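Local coordinates for uncharacterized conserved protein YiiM (Geobacillus stearothermophilus, PDB 5YHH) that probably acts as a molybdenum-cofactor-dependent oxidoreductase of the MOSC family, linked to resistance against hydroxylaminopurine, at residues Tyr150-Gln155 with His200-Ala205; Gly106-Ala111 with Leu115-Gln120; His182-Glu187 with Ala205-Thr210; Phe84-Gly87 with Trp93-Leu96; Ser70-Tyr75 with Thr144-Phe149. One frame throughout, in Å; residues are numbered along the deposited sequence.

Contact 1 of 5, residues Tyr150-Gln155 with His200-Ala205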
# COMPACT_ATOMS: atom_id res chain seq x y z
N TYR A 150 -1.44 -1.83 -0.94
CA TYR A 150 -2.74 -1.80 -0.34
C TYR A 150 -3.14 -3.19 0.14
O TYR A 150 -2.70 -4.19 -0.43
CB TYR A 150 -3.78 -1.37 -1.38
CG TYR A 150 -3.80 0.08 -1.71
CD1 TYR A 150 -3.05 0.57 -2.78
CD2 TYR A 150 -4.62 0.96 -1.02
CE1 TYR A 150 -3.11 1.90 -3.14
CE2 TYR A 150 -4.69 2.29 -1.37
CZ TYR A 150 -3.92 2.76 -2.40
OH TYR A 150 -3.98 4.06 -2.73
N PHE A 151 -4.05 -3.21 1.11
CA PHE A 151 -4.80 -4.39 1.50
C PHE A 151 -6.29 -4.20 1.26
O PHE A 151 -6.85 -3.10 1.43
CB PHE A 151 -4.70 -4.62 3.02
CG PHE A 151 -3.32 -4.85 3.55
CD1 PHE A 151 -2.77 -6.12 3.59
CD2 PHE A 151 -2.61 -3.80 4.12
CE1 PHE A 151 -1.50 -6.33 4.14
CE2 PHE A 151 -1.36 -4.00 4.68
CZ PHE A 151 -0.80 -5.26 4.69
N ARG A 152 -6.96 -5.30 0.93
CA ARG A 152 -8.41 -5.43 1.06
C ARG A 152 -8.70 -6.07 2.42
O ARG A 152 -7.84 -6.75 3.02
CB ARG A 152 -8.98 -6.28 -0.09
CG ARG A 152 -8.54 -7.75 -0.11
CD ARG A 152 -9.39 -8.57 -1.12
NE ARG A 152 -9.20 -8.05 -2.48
CZ ARG A 152 -8.17 -8.33 -3.28
NH1 ARG A 152 -7.24 -9.20 -2.92
NH2 ARG A 152 -8.11 -7.78 -4.48
N VAL A 153 -9.90 -5.84 2.93
CA VAL A 153 -10.29 -6.40 4.20
C VAL A 153 -11.15 -7.64 3.96
O VAL A 153 -12.25 -7.53 3.39
CB VAL A 153 -11.05 -5.37 5.02
CG1 VAL A 153 -11.59 -6.01 6.30
CG2 VAL A 153 -10.13 -4.14 5.28
N LEU A 154 -10.63 -8.80 4.37
CA LEU A 154 -11.34 -10.08 4.27
C LEU A 154 -12.32 -10.27 5.40
O LEU A 154 -13.42 -10.83 5.19
CB LEU A 154 -10.35 -11.27 4.26
CG LEU A 154 -9.33 -11.25 3.11
CD1 LEU A 154 -8.40 -12.48 3.19
CD2 LEU A 154 -10.00 -11.13 1.73
N GLN A 155 -11.93 -9.85 6.60
CA GLN A 155 -12.83 -9.88 7.76
C GLN A 155 -12.63 -8.58 8.55
O GLN A 155 -11.51 -8.18 8.89
CB GLN A 155 -12.67 -11.16 8.62
CG GLN A 155 -12.95 -10.94 10.16
CD GLN A 155 -12.67 -12.15 11.08
OE1 GLN A 155 -13.36 -13.16 11.01
NE2 GLN A 155 -11.68 -12.02 11.98
N HIS A 200 -3.47 -13.84 -11.16
CA HIS A 200 -3.63 -13.96 -9.73
C HIS A 200 -5.00 -13.48 -9.23
O HIS A 200 -5.37 -12.33 -9.40
CB HIS A 200 -2.53 -13.21 -8.98
CG HIS A 200 -2.24 -13.80 -7.64
ND1 HIS A 200 -3.17 -13.82 -6.62
CD2 HIS A 200 -1.14 -14.44 -7.16
CE1 HIS A 200 -2.65 -14.42 -5.57
NE2 HIS A 200 -1.42 -14.80 -5.86
N PRO A 201 -5.76 -14.38 -8.58
CA PRO A 201 -7.11 -14.05 -8.11
C PRO A 201 -7.16 -12.91 -7.07
O PRO A 201 -8.19 -12.28 -6.90
CB PRO A 201 -7.59 -15.35 -7.48
CG PRO A 201 -6.73 -16.41 -8.10
CD PRO A 201 -5.42 -15.79 -8.32
N ALA A 202 -6.07 -12.69 -6.36
CA ALA A 202 -5.98 -11.61 -5.37
C ALA A 202 -5.65 -10.21 -5.96
O ALA A 202 -5.80 -9.20 -5.26
CB ALA A 202 -4.97 -11.97 -4.28
N LEU A 203 -5.25 -10.14 -7.23
CA LEU A 203 -4.93 -8.82 -7.84
C LEU A 203 -6.17 -7.93 -7.94
O LEU A 203 -7.26 -8.38 -8.32
CB LEU A 203 -4.33 -8.98 -9.23
CG LEU A 203 -3.73 -7.73 -9.88
CD1 LEU A 203 -2.52 -7.24 -9.10
CD2 LEU A 203 -3.36 -8.03 -11.32
N SER A 204 -6.01 -6.67 -7.57
CA SER A 204 -7.06 -5.68 -7.72
C SER A 204 -7.54 -5.67 -9.19
O SER A 204 -6.74 -5.87 -10.12
CB SER A 204 -6.54 -4.30 -7.26
OG SER A 204 -5.63 -3.79 -8.21
N ALA A 205 -8.84 -5.45 -9.39
CA ALA A 205 -9.43 -5.43 -10.74
C ALA A 205 -8.72 -4.45 -11.67
O ALA A 205 -8.44 -4.77 -12.81
CB ALA A 205 -10.92 -5.09 -10.67
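The carbonyl oxygen of A202 is gripped by both terminal nitrogens of R152, with NH1 at 2.7 Å from A202 O and NH2 at 2.8 Å. The guanidinium meets this single atom end-on, and the oxygen lies almost exactly in its plane. Seen from the oxygen, the two donors differ. NH1 comes in within the carbonyl plane and takes a lone pair, whereas NH2 stands 46° above that plane. Neither N-H points straight at A202 O, as expected when two donors fork onto one acceptor. R152 reaches across from strand 149-153 with CG wedged between its backbone N and carbonyl carbon (chi1 65°), and the chain bends at chi3. Beside the bonds, NH1 lies 3.8 Å from the A202 methyl, CB. The acceptor is presented by a type I turn from H200 to L203, in which the L203 amide bonds back to H200 O. H200 stiffens the turn further: its ND1 accepts the A202 amide in the plane of the ring, at 3.1 Å from A202 N. The guanidinium has more partners, since NH2 also forms a salt bridge with D62 OD1 and NH1 a hydrogen bond with Q117 OE1. The other oxygen of D62 accepts the amide of A205, where helix 205-213 starts just after S204 at the N-cap position. One arginine thus ties the MOSC sheet to the buried loop entering the last helix; four bonds fix the rotation of its guanidinium, and the D62 carboxylate probably offsets much of its charge.

Contact 2 of 5, residues Gly106-Ala111 with Leu115-Gln120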
# COMPACT_ATOMS: atom_id res chain seq x y z
N GLY A 106 -1.57 -11.37 -2.51
CA GLY A 106 -2.36 -12.45 -1.97
C GLY A 106 -2.05 -12.85 -0.55
O GLY A 106 -2.81 -13.62 0.03
N ASP A 107 -0.96 -12.33 0.04
CA ASP A 107 -0.65 -12.62 1.44
C ASP A 107 -1.84 -12.22 2.28
O ASP A 107 -2.42 -11.14 2.09
CB ASP A 107 0.52 -11.78 1.97
CG ASP A 107 1.91 -12.25 1.51
OD1 ASP A 107 2.08 -13.28 0.85
OD2 ASP A 107 2.88 -11.51 1.84
N ILE A 108 -2.20 -13.08 3.22
CA ILE A 108 -3.23 -12.79 4.21
C ILE A 108 -2.59 -12.62 5.58
O ILE A 108 -1.80 -13.48 6.03
CB ILE A 108 -4.30 -13.91 4.22
CG1 ILE A 108 -4.91 -14.02 2.83
CG2 ILE A 108 -5.36 -13.61 5.29
CD1 ILE A 108 -5.98 -15.15 2.65
N TYR A 109 -2.95 -11.52 6.25
CA TYR A 109 -2.40 -11.22 7.59
C TYR A 109 -3.55 -11.06 8.58
O TYR A 109 -4.62 -10.55 8.23
CB TYR A 109 -1.60 -9.92 7.60
CG TYR A 109 -0.35 -9.98 6.74
CD1 TYR A 109 -0.42 -9.73 5.39
CD2 TYR A 109 0.90 -10.29 7.30
CE1 TYR A 109 0.73 -9.77 4.59
CE2 TYR A 109 2.05 -10.36 6.50
CZ TYR A 109 1.95 -10.11 5.14
OH TYR A 109 3.06 -10.17 4.31
N VAL A 110 -3.32 -11.50 9.82
CA VAL A 110 -4.21 -11.15 10.92
C VAL A 110 -3.66 -9.85 11.50
O VAL A 110 -2.45 -9.70 11.71
CB VAL A 110 -4.28 -12.22 12.02
CG1 VAL A 110 -5.11 -11.72 13.19
CG2 VAL A 110 -4.93 -13.49 11.51
N ALA A 111 -4.54 -8.89 11.73
CA ALA A 111 -4.18 -7.65 12.39
C ALA A 111 -5.26 -7.32 13.38
O ALA A 111 -6.39 -7.04 12.98
CB ALA A 111 -4.07 -6.51 11.35
N LEU A 115 -8.84 -9.48 9.38
CA LEU A 115 -8.05 -10.24 8.40
C LEU A 115 -7.96 -9.42 7.13
O LEU A 115 -8.99 -8.98 6.61
CB LEU A 115 -8.70 -11.54 7.99
CG LEU A 115 -8.29 -12.86 8.61
CD1 LEU A 115 -9.38 -13.89 8.25
CD2 LEU A 115 -6.90 -13.28 8.12
N VAL A 116 -6.75 -9.28 6.63
CA VAL A 116 -6.48 -8.45 5.47
C VAL A 116 -5.62 -9.20 4.45
O VAL A 116 -4.90 -10.13 4.79
CB VAL A 116 -5.83 -7.12 5.86
CG1 VAL A 116 -6.78 -6.27 6.72
CG2 VAL A 116 -4.47 -7.32 6.57
N GLN A 117 -5.74 -8.79 3.19
CA GLN A 117 -5.03 -9.44 2.09
C GLN A 117 -4.42 -8.38 1.19
O GLN A 117 -5.11 -7.43 0.81
CB GLN A 117 -5.99 -10.28 1.23
CG GLN A 117 -5.28 -11.13 0.15
CD GLN A 117 -6.23 -12.01 -0.64
OE1 GLN A 117 -7.27 -11.55 -1.14
NE2 GLN A 117 -5.88 -13.29 -0.77
N VAL A 118 -3.17 -8.61 0.80
CA VAL A 118 -2.47 -7.71 -0.14
C VAL A 118 -3.10 -7.80 -1.51
O VAL A 118 -3.30 -8.89 -2.03
CB VAL A 118 -0.95 -8.06 -0.21
CG1 VAL A 118 -0.21 -7.15 -1.21
CG2 VAL A 118 -0.30 -7.96 1.17
N SER A 119 -3.44 -6.64 -2.07
CA SER A 119 -4.19 -6.54 -3.32
C SER A 119 -3.45 -5.93 -4.50
O SER A 119 -3.73 -6.27 -5.65
CB SER A 119 -5.44 -5.71 -3.09
OG SER A 119 -5.13 -4.38 -2.69
N GLN A 120 -2.55 -4.98 -4.22
CA GLN A 120 -1.80 -4.27 -5.24
C GLN A 120 -0.71 -3.37 -4.62
O GLN A 120 -0.81 -2.99 -3.45
CB GLN A 120 -2.76 -3.38 -6.05
CG GLN A 120 -3.49 -2.31 -5.23
CD GLN A 120 -4.14 -1.25 -6.12
OE1 GLN A 120 -5.16 -1.51 -6.69
NE2 GLN A 120 -3.52 -0.05 -6.24
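I108 and L115 form the apolar centre of this beta hairpin, their CG2 and CD2 methyls only 3.2 Å apart on the face they share with V110 and Q117. So short a carbon pair is closer than two methyls normally come, and L115 is twisted away from a staggered chi1 (-99°), so the exact fit is doubtful. V110 CG2 borders the same leucine methyl at a relaxed 3.9 Å from L115 CD2. On the opposite face, the ring edge of Y109 meets V118, CE1 lying 4.0 Å from V118 CG2, while V116 packs against the tyrosine CB. Along the backbone, Y109 and V116 are an antiparallel hydrogen-bonded pair, flanked by the non-hydrogen-bonded pairs I108-Q117 and V110-L115. Toward the hairpin's open end the D107 carbonyl takes the V118 amide, and G106 N donates to V118 O. The D107 carboxylate is taken up by the C104 and G171 amides and by R170. Q117 reaches along the same edge to G106, its chain extended beyond CG; its OE1 accepts from R152 NH1, and its NE2 donates to G106 O at 3.2 Å, 31° out of that carbonyl's plane.

Contact 3 of 5, residues His182-Glu187 with Ala205-Thr210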
# COMPACT_ATOMS: atom_id res chain seq x y z
N HIS A 182 8.18 -3.89 -10.55
CA HIS A 182 9.23 -3.97 -11.52
C HIS A 182 8.68 -4.30 -12.91
O HIS A 182 9.07 -3.66 -13.88
CB HIS A 182 10.32 -4.94 -11.09
CG HIS A 182 11.39 -5.11 -12.11
ND1 HIS A 182 12.40 -4.20 -12.27
CD2 HIS A 182 11.55 -6.04 -13.08
CE1 HIS A 182 13.17 -4.58 -13.28
NE2 HIS A 182 12.67 -5.70 -13.79
N ILE A 183 7.78 -5.29 -13.00
CA ILE A 183 7.12 -5.66 -14.26
C ILE A 183 6.31 -4.50 -14.82
O ILE A 183 6.40 -4.17 -15.99
CB ILE A 183 6.15 -6.88 -14.10
CG1 ILE A 183 6.90 -8.12 -13.57
CG2 ILE A 183 5.48 -7.24 -15.44
CD1 ILE A 183 8.06 -8.55 -14.42
N TYR A 184 5.53 -3.87 -13.96
CA TYR A 184 4.62 -2.79 -14.31
C TYR A 184 5.36 -1.53 -14.82
O TYR A 184 4.94 -0.91 -15.79
CB TYR A 184 3.77 -2.45 -13.06
CG TYR A 184 2.68 -1.42 -13.26
CD1 TYR A 184 1.37 -1.82 -13.50
CD2 TYR A 184 2.95 -0.05 -13.19
CE1 TYR A 184 0.35 -0.89 -13.67
CE2 TYR A 184 1.94 0.90 -13.39
CZ TYR A 184 0.64 0.46 -13.62
OH TYR A 184 -0.37 1.36 -13.79
N TYR A 185 6.44 -1.15 -14.15
CA TYR A 185 7.18 0.06 -14.53
C TYR A 185 8.30 -0.17 -15.54
O TYR A 185 8.66 0.75 -16.29
CB TYR A 185 7.71 0.77 -13.28
CG TYR A 185 6.61 1.37 -12.45
CD1 TYR A 185 5.90 2.47 -12.90
CD2 TYR A 185 6.27 0.82 -11.24
CE1 TYR A 185 4.88 3.01 -12.15
CE2 TYR A 185 5.25 1.35 -10.49
CZ TYR A 185 4.56 2.44 -10.94
OH TYR A 185 3.53 2.95 -10.19
N HIS A 186 8.86 -1.38 -15.61
CA HIS A 186 10.05 -1.59 -16.45
C HIS A 186 9.92 -2.65 -17.55
O HIS A 186 10.47 -2.47 -18.63
CB HIS A 186 11.27 -1.80 -15.56
CG HIS A 186 11.43 -0.72 -14.53
ND1 HIS A 186 11.67 0.60 -14.87
CD2 HIS A 186 11.35 -0.74 -13.18
CE1 HIS A 186 11.75 1.33 -13.77
NE2 HIS A 186 11.55 0.54 -12.73
N GLU A 187 9.18 -3.73 -17.29
CA GLU A 187 9.03 -4.81 -18.28
C GLU A 187 7.65 -4.82 -18.94
O GLU A 187 6.97 -5.84 -18.97
CB GLU A 187 9.34 -6.16 -17.63
CG GLU A 187 10.74 -6.23 -17.01
CD GLU A 187 11.19 -7.65 -16.72
OE1 GLU A 187 10.98 -8.53 -17.58
OE2 GLU A 187 11.76 -7.90 -15.63
N ALA A 205 -8.84 -5.45 -9.39
CA ALA A 205 -9.43 -5.43 -10.74
C ALA A 205 -8.72 -4.45 -11.67
O ALA A 205 -8.44 -4.77 -12.81
CB ALA A 205 -10.92 -5.09 -10.67
N SER A 206 -8.40 -3.26 -11.17
CA SER A 206 -7.79 -2.23 -12.03
C SER A 206 -6.40 -2.63 -12.56
O SER A 206 -6.11 -2.45 -13.74
CB SER A 206 -7.74 -0.87 -11.31
OG SER A 206 -6.79 -0.86 -10.25
N TRP A 207 -5.55 -3.20 -11.70
CA TRP A 207 -4.23 -3.69 -12.14
C TRP A 207 -4.37 -4.83 -13.15
O TRP A 207 -3.60 -4.89 -14.12
CB TRP A 207 -3.34 -4.13 -10.96
CG TRP A 207 -2.72 -2.95 -10.33
CD1 TRP A 207 -3.37 -1.91 -9.77
CD2 TRP A 207 -1.32 -2.65 -10.25
NE1 TRP A 207 -2.48 -0.97 -9.32
CE2 TRP A 207 -1.21 -1.40 -9.61
CE3 TRP A 207 -0.16 -3.31 -10.63
CZ2 TRP A 207 0.03 -0.79 -9.35
CZ3 TRP A 207 1.08 -2.71 -10.38
CH2 TRP A 207 1.16 -1.45 -9.76
N ARG A 208 -5.33 -5.72 -12.91
CA ARG A 208 -5.65 -6.81 -13.86
C ARG A 208 -5.98 -6.22 -15.22
O ARG A 208 -5.43 -6.63 -16.24
CB ARG A 208 -6.80 -7.70 -13.33
CG ARG A 208 -7.77 -8.29 -14.38
CD ARG A 208 -8.70 -9.36 -13.75
NE ARG A 208 -7.84 -10.35 -13.10
CZ ARG A 208 -7.62 -10.47 -11.79
NH1 ARG A 208 -8.24 -9.71 -10.89
NH2 ARG A 208 -6.76 -11.39 -11.37
N GLU A 209 -6.87 -5.23 -15.23
CA GLU A 209 -7.33 -4.60 -16.47
C GLU A 209 -6.14 -4.01 -17.24
O GLU A 209 -5.97 -4.26 -18.42
CB GLU A 209 -8.39 -3.53 -16.19
CG GLU A 209 -9.72 -4.13 -15.72
CD GLU A 209 -10.78 -3.08 -15.40
OE1 GLU A 209 -10.69 -1.94 -15.93
OE2 GLU A 209 -11.72 -3.43 -14.65
N THR A 210 -5.31 -3.25 -16.53
CA THR A 210 -4.13 -2.63 -17.12
C THR A 210 -3.19 -3.66 -17.77
O THR A 210 -2.67 -3.41 -18.87
CB THR A 210 -3.39 -1.78 -16.08
OG1 THR A 210 -4.26 -0.74 -15.63
CG2 THR A 210 -2.11 -1.17 -16.66
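The Y184 ring and the six-membered ring of W207 lie face against face in an offset stack, their centroids 4.2 Å apart and their planes tilted by 29°. The tilt brings one side closer: Y184 CD1 is 3.3 Å from W207 CZ3. Each ring sits toward the rim of the other, with W207 CH2 over the tyrosine face and Y184 CE1 over the indole. T210, one helical turn beyond W207, adds its methyl obliquely to the tyrosine, CG2 resting 3.9 Å from Y184 CE1. At another edge Y184 meets its neighbour in sequence, pointing CD2 at the centre of the Y185 ring face. With CG anti to the backbone N (chi1 -175°), the Y184 ring is carried toward helix 205-213. The long axes of the two aromatic side chains cross at about a right angle, although the ring planes stay near parallel. The bond of T210 OG1 to S206 O, 3.1 Å away, holds the threonine in its rotamer and so places CG2; that carbonyl also accepts the T210 amide from its other face. R214 makes a cation-pi contact with Y184 and bonds to its carbonyl oxygen, while Q123 touches both rings. The stack joins the first and last helices, 177-185 and 205-213, of the C-terminal three-helix domain of YiiM-like proteins.

Contact 4 of 5, residues Phe84-Gly87 with Trp93-Leu96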
# COMPACT_ATOMS: atom_id res chain seq x y z
N PHE A 84 10.62 12.56 8.02
CA PHE A 84 9.45 11.84 7.51
C PHE A 84 9.05 10.86 8.59
O PHE A 84 9.86 9.98 8.95
CB PHE A 84 9.78 11.09 6.22
CG PHE A 84 9.98 11.99 5.00
CD1 PHE A 84 11.14 12.68 4.80
CD2 PHE A 84 9.01 12.05 4.02
CE1 PHE A 84 11.31 13.47 3.70
CE2 PHE A 84 9.20 12.87 2.91
CZ PHE A 84 10.34 13.56 2.75
N THR A 85 7.87 11.06 9.17
CA THR A 85 7.36 10.24 10.27
C THR A 85 5.98 9.75 9.85
O THR A 85 5.49 10.04 8.74
CB THR A 85 7.33 11.05 11.59
OG1 THR A 85 6.53 12.23 11.38
CG2 THR A 85 8.76 11.51 11.98
N ALA A 86 5.39 8.97 10.73
CA ALA A 86 4.18 8.26 10.43
C ALA A 86 3.12 9.18 9.83
O ALA A 86 2.85 10.26 10.33
CB ALA A 86 3.67 7.53 11.74
N GLY A 87 2.55 8.75 8.71
CA GLY A 87 1.52 9.54 8.02
C GLY A 87 2.07 10.32 6.83
O GLY A 87 1.33 10.86 6.00
N TRP A 93 -1.81 2.82 7.56
CA TRP A 93 -1.01 1.96 8.42
C TRP A 93 0.48 2.17 8.08
O TRP A 93 0.90 1.91 6.95
CB TRP A 93 -1.33 0.49 8.16
CG TRP A 93 -2.66 -0.01 8.64
CD1 TRP A 93 -3.70 0.72 9.14
CD2 TRP A 93 -3.11 -1.36 8.55
NE1 TRP A 93 -4.78 -0.12 9.40
CE2 TRP A 93 -4.42 -1.40 9.06
CE3 TRP A 93 -2.52 -2.54 8.12
CZ2 TRP A 93 -5.16 -2.59 9.14
CZ3 TRP A 93 -3.22 -3.71 8.19
CH2 TRP A 93 -4.54 -3.73 8.71
N THR A 94 1.22 2.68 9.06
CA THR A 94 2.66 2.73 8.99
C THR A 94 3.16 1.41 9.53
O THR A 94 2.87 1.04 10.66
CB THR A 94 3.21 3.87 9.83
OG1 THR A 94 2.57 5.08 9.45
CG2 THR A 94 4.73 3.97 9.61
N LEU A 95 3.94 0.71 8.72
CA LEU A 95 4.34 -0.63 9.06
C LEU A 95 5.77 -0.69 9.53
O LEU A 95 6.58 0.21 9.27
CB LEU A 95 4.17 -1.53 7.85
CG LEU A 95 2.77 -1.73 7.26
CD1 LEU A 95 2.78 -2.90 6.23
CD2 LEU A 95 1.72 -1.95 8.34
N LEU A 96 6.06 -1.75 10.28
CA LEU A 96 7.44 -2.12 10.62
C LEU A 96 7.63 -3.61 10.30
O LEU A 96 6.75 -4.44 10.57
CB LEU A 96 7.71 -1.83 12.09
CG LEU A 96 9.11 -2.12 12.58
CD1 LEU A 96 10.11 -1.04 12.02
CD2 LEU A 96 9.11 -2.13 14.13
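A86 and T94 meet as methyl against hydroxyl, A86 CB lying 3.5 Å from T94 OG1. The two side chains are set differently. T94 points its CB from strand 93-96 toward the loop, whereas the CB bond of A86 runs across the line between the segments. The threonine rotation settles which branch does the touching: OG1 stands beside the backbone N and anti to the carbonyl carbon (chi1 -54°), and this turns it to the loop while CG2 swings off toward S70. OG1 therefore sits against a small patch of loop backbone, 3.7 Å from A86 CA and 3.7 Å from G87 N, with its own CB 4.2 Å from A86 CB. None of these approaches is a hydrogen bond, and the link is made instead by a third residue. One oxygen of E91, OE2, accepts both the G87 amide and the T94 hydroxyl, while N13 ND2 donates to that same hydroxyl from strand 8-19. G87 is suited to its place, because at phi 100° and psi -10° a CB would be pressed against the carbonyl oxygen of A86. A86 also touches S11, so the loop that follows helix 71-80 is laid across neighbouring strands of the MOSC sheet. The direct contact is thus van der Waals and small, and its polar content is indirect: the E91 carboxylate bridges loop and strand, and the buried T94 hydroxyl is satisfied on both counts, as donor to E91 and as acceptor from N13.

Contact 5 of 5, residues Ser70-Tyr75 with Thr144-Phe149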
# COMPACT_ATOMS: atom_id res chain seq x y z
N SER A 70 7.71 1.95 7.32
CA SER A 70 8.44 3.01 8.04
C SER A 70 9.95 3.00 7.73
O SER A 70 10.64 4.06 7.78
CB SER A 70 8.20 2.91 9.56
OG SER A 70 8.71 1.68 10.11
N GLU A 71 10.48 1.82 7.40
CA GLU A 71 11.91 1.70 7.11
C GLU A 71 12.33 2.72 6.07
O GLU A 71 13.42 3.25 6.13
CB GLU A 71 12.30 0.28 6.65
CG GLU A 71 12.23 -0.80 7.75
CD GLU A 71 10.83 -1.41 7.91
OE1 GLU A 71 9.85 -0.83 7.38
OE2 GLU A 71 10.70 -2.46 8.61
N HIS A 72 11.46 2.98 5.09
CA HIS A 72 11.82 3.86 3.99
C HIS A 72 11.96 5.32 4.41
O HIS A 72 12.63 6.10 3.72
CB HIS A 72 10.78 3.75 2.86
CG HIS A 72 10.71 2.39 2.27
ND1 HIS A 72 11.80 1.54 2.22
CD2 HIS A 72 9.67 1.72 1.73
CE1 HIS A 72 11.43 0.41 1.64
NE2 HIS A 72 10.14 0.49 1.34
N PHE A 73 11.31 5.70 5.51
CA PHE A 73 11.45 7.07 6.02
C PHE A 73 12.92 7.48 6.22
O PHE A 73 13.27 8.64 6.03
CB PHE A 73 10.74 7.23 7.35
CG PHE A 73 9.23 7.05 7.27
CD1 PHE A 73 8.53 7.22 6.07
CD2 PHE A 73 8.51 6.77 8.43
CE1 PHE A 73 7.14 7.08 6.02
CE2 PHE A 73 7.15 6.63 8.38
CZ PHE A 73 6.46 6.79 7.17
N VAL A 74 13.76 6.52 6.63
CA VAL A 74 15.18 6.76 6.80
C VAL A 74 15.81 7.21 5.50
O VAL A 74 16.55 8.20 5.49
CB VAL A 74 15.91 5.52 7.39
CG1 VAL A 74 17.44 5.72 7.42
CG2 VAL A 74 15.43 5.27 8.77
N TYR A 75 15.53 6.50 4.41
CA TYR A 75 16.01 6.87 3.12
C TYR A 75 15.50 8.26 2.71
O TYR A 75 16.28 9.08 2.24
CB TYR A 75 15.61 5.83 2.07
CG TYR A 75 15.89 6.28 0.65
CD1 TYR A 75 17.13 6.09 0.09
CD2 TYR A 75 14.88 6.83 -0.15
CE1 TYR A 75 17.40 6.47 -1.20
CE2 TYR A 75 15.15 7.24 -1.43
CZ TYR A 75 16.40 7.03 -1.96
OH TYR A 75 16.70 7.42 -3.23
N THR A 144 12.84 4.02 -6.98
CA THR A 144 13.38 3.25 -5.87
C THR A 144 12.55 2.00 -5.59
O THR A 144 13.03 1.07 -4.95
CB THR A 144 13.45 4.11 -4.60
OG1 THR A 144 12.11 4.59 -4.25
CG2 THR A 144 14.38 5.28 -4.82
N GLY A 145 11.27 2.02 -5.98
CA GLY A 145 10.32 0.95 -5.59
C GLY A 145 9.83 1.05 -4.15
O GLY A 145 9.19 0.10 -3.66
N LYS A 146 10.05 2.18 -3.50
CA LYS A 146 9.66 2.39 -2.10
C LYS A 146 8.27 2.99 -2.07
O LYS A 146 8.06 4.14 -1.69
CB LYS A 146 10.67 3.28 -1.36
CG LYS A 146 12.08 2.69 -1.36
CD LYS A 146 13.11 3.62 -0.68
CE LYS A 146 14.61 3.18 -0.90
NZ LYS A 146 14.94 1.96 -0.14
N SER A 147 7.30 2.16 -2.46
CA SER A 147 5.95 2.59 -2.79
C SER A 147 4.92 2.24 -1.74
O SER A 147 3.85 2.88 -1.67
CB SER A 147 5.52 1.89 -4.10
OG SER A 147 5.41 0.47 -3.92
N GLY A 148 5.18 1.20 -0.97
CA GLY A 148 4.09 0.60 -0.18
C GLY A 148 3.04 -0.11 -1.05
O GLY A 148 3.26 -0.38 -2.22
N PHE A 149 1.89 -0.42 -0.45
CA PHE A 149 0.94 -1.37 -1.06
C PHE A 149 -0.41 -1.26 -0.33
O PHE A 149 -0.50 -0.69 0.77
CB PHE A 149 1.46 -2.82 -1.02
CG PHE A 149 2.19 -3.17 0.29
CD1 PHE A 149 1.49 -3.52 1.41
CD2 PHE A 149 3.56 -3.06 0.38
CE1 PHE A 149 2.15 -3.81 2.61
CE2 PHE A 149 4.24 -3.35 1.60
CZ PHE A 149 3.52 -3.71 2.70
O HOH W 1 14.69 1.89 2.74
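K146 drapes its aliphatic chain over two rings of helix 71-80. Its CG stands 3.7 Å from the centroid of the H72 imidazole, only 7° off the ring normal, and CB lies on the same face. Farther out, CE forms a second CH-pi contact over Y75, 3.8 Å from that ring's centroid, and there the chain bends (chi4 -71°). The bend turns NZ toward water 1, to which it donates at 2.9 Å from K146 NZ, while NZ stays over the tyrosine face in a rather long cation-pi contact, 4.9 Å from the Y75 centroid. That water also bonds to H72 ND1, lying in the imidazole plane, so lysine and histidine are joined both through the ring face and around its edge. T144 closes the other end of the tyrosine, its CG2 methyl 3.5 Å from Y75 OH. The backbone presenting these side chains combines an ST turn, in which T144 OG1 accepts the K146 amide, with an inverse gamma turn centred on K146; the segment leads from helix 137-144 of the MOSC domain into strand 149-153. T144 OG1 is also bonded to A140 O, one helical turn back. At the NE2 edge of the imidazole, E100 holds both segments: OE1 bonds to H72 NE2 and OE2 takes the amide of G148, while the K146 carbonyl is held by the hydroxyl of Y68.

In the fold
Contacts 1 and 2 are the closest pair, centres about 7 Å apart: strands 149-153 and 114-121 are sheet neighbours, and Q120 OE1 of contact 2 bonds to S204 OG of contact 1. Contact 3 continues the three-helix domain from contact 1, sharing A205 with it, and R208 bonds back to H200 O. Contacts 4 and 5, centres about 10 Å apart, join where S70 OG meets L95 O. W93 packs on both F151 and V116, connecting contact 4 to contacts 1 and 2 by side-chain packing on one face of the sheet they share. Q123 and P124, which touch contact 3, precede C125, found as cysteinesulfonic acid; as in other MOSC proteins, this cysteine probably belongs to the putative molybdenum-cofactor site.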